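Dipeptide Epimerase (Enterococcus faecalis, PDB 3KUM) belongs to the mandelate racemase/muconate lactonizing enzyme family of the enolase superfamily, pairing an N-terminal capping domain with a TIM-type barrel. Local coordinates at residues 19-24 against 159-164. Numbering follows the deposited sequence.
With TYR (tyrosine), chain J; ARG (arginine), chain I.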
ATOM      1  N   PHE A  19      -8.941  26.175 -21.116  1.00 51.96           N
ATOM      2  CA  PHE A  19      -8.698  24.767 -21.412  1.00 51.65           C
ATOM      3  C   PHE A  19     -10.002  24.043 -21.731  1.00 50.74           C
ATOM      4  O   PHE A  19     -10.992  24.180 -21.008  1.00 50.67           O
ATOM      5  CB  PHE A  19      -7.997  24.115 -20.214  1.00 53.74           C
ATOM      6  CG  PHE A  19      -7.624  22.674 -20.428  1.00 55.89           C
ATOM      7  CD1 PHE A  19      -6.770  22.306 -21.465  1.00 56.67           C
ATOM      8  CD2 PHE A  19      -8.110  21.687 -19.574  1.00 55.86           C
ATOM      9  CE1 PHE A  19      -6.402  20.972 -21.649  1.00 58.29           C
ATOM     10  CE2 PHE A  19      -7.749  20.350 -19.747  1.00 58.38           C
ATOM     11  CZ  PHE A  19      -6.893  19.991 -20.786  1.00 57.98           C
ATOM     12  N   THR A  20      -9.998  23.266 -22.812  1.00 48.82           N
ATOM     13  CA  THR A  20     -11.192  22.541 -23.230  1.00 46.73           C
ATOM     14  C   THR A  20     -10.990  21.040 -23.459  1.00 45.30           C
ATOM     15  O   THR A  20     -10.018  20.616 -24.087  1.00 44.47           O
ATOM     16  CB  THR A  20     -11.769  23.152 -24.536  1.00 48.38           C
ATOM     17  OG1 THR A  20     -12.105  24.527 -24.314  1.00 47.86           O
ATOM     18  CG2 THR A  20     -13.014  22.391 -24.982  1.00 47.86           C
ATOM     19  N   ILE A  21     -11.926  20.246 -22.942  1.00 43.02           N
ATOM     20  CA  ILE A  21     -11.908  18.796 -23.105  1.00 41.79           C
ATOM     21  C   ILE A  21     -13.334  18.368 -23.439  1.00 41.91           C
ATOM     22  O   ILE A  21     -14.250  19.193 -23.433  1.00 40.52           O
ATOM     23  CB  ILE A  21     -11.435  18.062 -21.818  1.00 43.74           C
ATOM     24  CG1 ILE A  21     -12.474  18.202 -20.702  1.00 43.76           C
ATOM     25  CG2 ILE A  21     -10.092  18.627 -21.366  1.00 42.61           C
ATOM     26  CD1 ILE A  21     -12.171  17.333 -19.484  1.00 44.50           C
ATOM     27  N   ALA A  22     -13.525  17.086 -23.724  1.00 40.67           N
ATOM     28  CA  ALA A  22     -14.842  16.580 -24.085  1.00 42.22           C
ATOM     29  C   ALA A  22     -15.929  16.871 -23.048  1.00 44.29           C
ATOM     30  O   ALA A  22     -17.099  17.027 -23.403  1.00 45.38           O
ATOM     31  CB  ALA A  22     -14.761  15.083 -24.340  1.00 41.50           C
ATOM     32  N   LEU A  23     -15.539  16.957 -21.777  1.00 44.58           N
ATOM     33  CA  LEU A  23     -16.492  17.185 -20.690  1.00 44.67           C
ATOM     34  C   LEU A  23     -16.877  18.635 -20.415  1.00 44.17           C
ATOM     35  O   LEU A  23     -17.908  18.892 -19.790  1.00 44.60           O
ATOM     36  CB  LEU A  23     -15.961  16.544 -19.401  1.00 44.57           C
ATOM     37  CG  LEU A  23     -15.683  15.041 -19.504  1.00 44.33           C
ATOM     38  CD1 LEU A  23     -15.009  14.550 -18.232  1.00 44.71           C
ATOM     39  CD2 LEU A  23     -16.980  14.293 -19.751  1.00 43.63           C
ATOM     40  N   GLY A  24     -16.058  19.578 -20.870  1.00 43.07           N
ATOM     41  CA  GLY A  24     -16.365  20.980 -20.640  1.00 45.18           C
ATOM     42  C   GLY A  24     -15.154  21.881 -20.757  1.00 46.48           C
ATOM     43  O   GLY A  24     -14.099  21.464 -21.242  1.00 47.77           O
ATOM     44  N   LYS A 159       0.079  15.004 -24.412  1.00 42.33           N
ATOM     45  CA  LYS A 159      -1.224  14.413 -24.140  1.00 43.53           C
ATOM     46  C   LYS A 159      -2.199  15.182 -25.026  1.00 44.04           C
ATOM     47  O   LYS A 159      -2.265  16.408 -24.959  1.00 43.76           O
ATOM     48  CB  LYS A 159      -1.596  14.572 -22.660  1.00 43.00           C
ATOM     49  CG  LYS A 159      -2.941  13.949 -22.302  1.00 42.99           C
ATOM     50  CD  LYS A 159      -3.150  13.838 -20.792  1.00 43.94           C
ATOM     51  CE  LYS A 159      -4.485  13.177 -20.482  1.00 43.77           C
ATOM     52  NZ  LYS A 159      -4.688  12.923 -19.030  1.00 42.97           N
ATOM     53  N   ILE A 160      -2.947  14.459 -25.854  1.00 44.77           N
ATOM     54  CA  ILE A 160      -3.885  15.075 -26.786  1.00 44.71           C
ATOM     55  C   ILE A 160      -5.348  14.780 -26.496  1.00 43.49           C
ATOM     56  O   ILE A 160      -5.768  13.627 -26.482  1.00 42.87           O
ATOM     57  CB  ILE A 160      -3.585  14.623 -28.236  1.00 46.66           C
ATOM     58  CG1 ILE A 160      -2.138  14.976 -28.594  1.00 47.06           C
ATOM     59  CG2 ILE A 160      -4.569  15.281 -29.207  1.00 44.37           C
ATOM     60  CD1 ILE A 160      -1.664  14.361 -29.900  1.00 51.16           C
ATOM     61  N   LYS A 161      -6.127  15.836 -26.288  1.00 43.14           N
ATOM     62  CA  LYS A 161      -7.550  15.685 -26.019  1.00 44.02           C
ATOM     63  C   LYS A 161      -8.338  15.576 -27.323  1.00 44.33           C
ATOM     64  O   LYS A 161      -8.024  16.240 -28.309  1.00 43.92           O
ATOM     65  CB  LYS A 161      -8.068  16.879 -25.206  1.00 45.23           C
ATOM     66  CG  LYS A 161      -7.516  16.974 -23.783  1.00 45.46           C
ATOM     67  CD  LYS A 161      -8.142  15.928 -22.870  1.00 45.48           C
ATOM     68  CE  LYS A 161      -7.616  16.046 -21.448  1.00 47.04           C
ATOM     69  NZ  LYS A 161      -8.231  15.041 -20.535  1.00 47.96           N
ATOM     70  N   VAL A 162      -9.361  14.728 -27.315  1.00 44.24           N
ATOM     71  CA  VAL A 162     -10.221  14.526 -28.471  1.00 46.60           C
ATOM     72  C   VAL A 162     -11.586  14.157 -27.917  1.00 48.65           C
ATOM     73  O   VAL A 162     -11.709  13.851 -26.732  1.00 49.74           O
ATOM     74  CB  VAL A 162      -9.716  13.372 -29.375  1.00 46.54           C
ATOM     75  CG1 VAL A 162      -8.316  13.679 -29.892  1.00 45.35           C
ATOM     76  CG2 VAL A 162      -9.723  12.061 -28.606  1.00 46.26           C
ATOM     77  N   GLY A 163     -12.610  14.187 -28.760  1.00 50.11           N
ATOM     78  CA  GLY A 163     -13.936  13.840 -28.289  1.00 53.10           C
ATOM     79  C   GLY A 163     -15.102  14.588 -28.908  1.00 54.46           C
ATOM     80  O   GLY A 163     -16.203  14.556 -28.360  1.00 55.58           O
ATOM     81  N   THR A 164     -14.881  15.262 -30.034  1.00 56.24           N
ATOM     82  CA  THR A 164     -15.964  15.988 -30.706  1.00 57.49           C
ATOM     83  C   THR A 164     -16.628  15.082 -31.739  1.00 59.30           C
ATOM     84  O   THR A 164     -17.814  15.222 -32.044  1.00 59.23           O
ATOM     85  CB  THR A 164     -15.445  17.244 -31.431  1.00 56.57           C
ATOM     86  OG1 THR A 164     -14.505  16.862 -32.441  1.00 56.21           O
ATOM     87  CG2 THR A 164     -14.779  18.186 -30.446  1.00 56.05           C
TER
HETATM   88  N   TYR J 356      -7.002  16.417 -16.381  1.00 45.15           N
HETATM   89  CA  TYR J 356      -8.212  15.642 -16.628  1.00 44.18           C
HETATM   90  C   TYR J 356      -7.949  14.327 -17.358  1.00 43.88           C
HETATM   91  O   TYR J 356      -6.789  13.855 -17.354  1.00 41.00           O
HETATM   92  CB  TYR J 356      -9.206  16.481 -17.428  1.00 43.75           C
HETATM   93  CG  TYR J 356      -9.697  17.704 -16.695  1.00 43.83           C
HETATM   94  CD1 TYR J 356      -9.909  18.898 -17.376  1.00 43.86           C
HETATM   95  CD2 TYR J 356      -9.958  17.670 -15.320  1.00 44.06           C
HETATM   96  CE1 TYR J 356     -10.367  20.030 -16.720  1.00 42.71           C
HETATM   97  CE2 TYR J 356     -10.416  18.804 -14.646  1.00 42.66           C
HETATM   98  CZ  TYR J 356     -10.616  19.982 -15.358  1.00 43.35           C
HETATM   99  OH  TYR J 356     -11.039  21.128 -14.726  1.00 41.59           O
HETATM  100  OXT TYR J 356      -8.931  13.776 -17.910  1.00 45.53           O
HETATM  101  N   ARG I 355      -3.756  17.176 -17.817  1.00 46.95           N
HETATM  102  CA  ARG I 355      -4.927  17.529 -16.951  1.00 47.08           C
HETATM  103  C   ARG I 355      -6.141  16.701 -17.353  1.00 46.26           C
HETATM  104  O   ARG I 355      -6.296  16.334 -18.523  1.00 45.12           O
HETATM  105  CB  ARG I 355      -5.271  19.011 -17.104  1.00 48.72           C
HETATM  106  CG  ARG I 355      -4.084  19.932 -17.072  1.00 49.37           C
HETATM  107  CD  ARG I 355      -4.445  21.245 -17.722  1.00 52.32           C
HETATM  108  NE  ARG I 355      -3.264  21.993 -18.130  1.00 55.98           N
HETATM  109  CZ  ARG I 355      -3.289  23.009 -18.985  1.00 56.83           C
HETATM  110  NH1 ARG I 355      -4.439  23.395 -19.523  1.00 56.06           N
HETATM  111  NH2 ARG I 355      -2.167  23.641 -19.301  1.00 59.03           N
HETATM  112  O   HOH W   1     -11.221  15.200 -24.067  1.00 37.19           O
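Ile21 and Lys161 carry this contact: their side chains run alongside each other in the same direction, with Ile21 CG2 3.6 Å from Lys161 CE. Ile21 closes strand 3-21 of the N-terminal domain, where the chain enters a type I turn; Lys161 ends barrel strand 157-161, and the axes of the short strand segments are inclined at 70° and pass 8.5 Å apart, with no direct hydrogen bond between them. The lysine first bends, its chi2 of -74° turning the chain past Ile21, then runs straight to the ammonium group. Phe19 closes in from further up the strand: its CZ lies 4.1 Å from Lys161 CE, which comes in obliquely to the ring, and the two side chains cross at about a right angle.

This packed part faces the site where tyrosine and arginine are bound. Ile21 CD1 reaches the bound tyrosine at its CD1, 3.5 Å away, while the same ligand atom sits at the edge of the Phe19 ring and the bound arginine covers one ring face. Lys159, extended throughout, gives a 2.8 Å hydrogen bond from NZ to tyrosine O, and its charge is also met by Glu215 and Asp318. Lys161 NZ makes a weak bond to arginine O; its stronger partner is Asp189, joined by Asn191, and a magnesium ion lies close by.

Toward the partly exposed turn the fit slackens. Ala22 CB approaches Val162 O only to 4.1 Å and faces Gly163, and a water bridges the gap, accepting from Ala22 N and donating to Val162 O.

Hydrocarbon therefore lines the shaft of Lys161 while ligand, carboxylate and amide oxygens gather at its tip, consistent with a non-polar wall from the N-terminal domain restricting the chain's path and leaving the ammonium group to its polar partners.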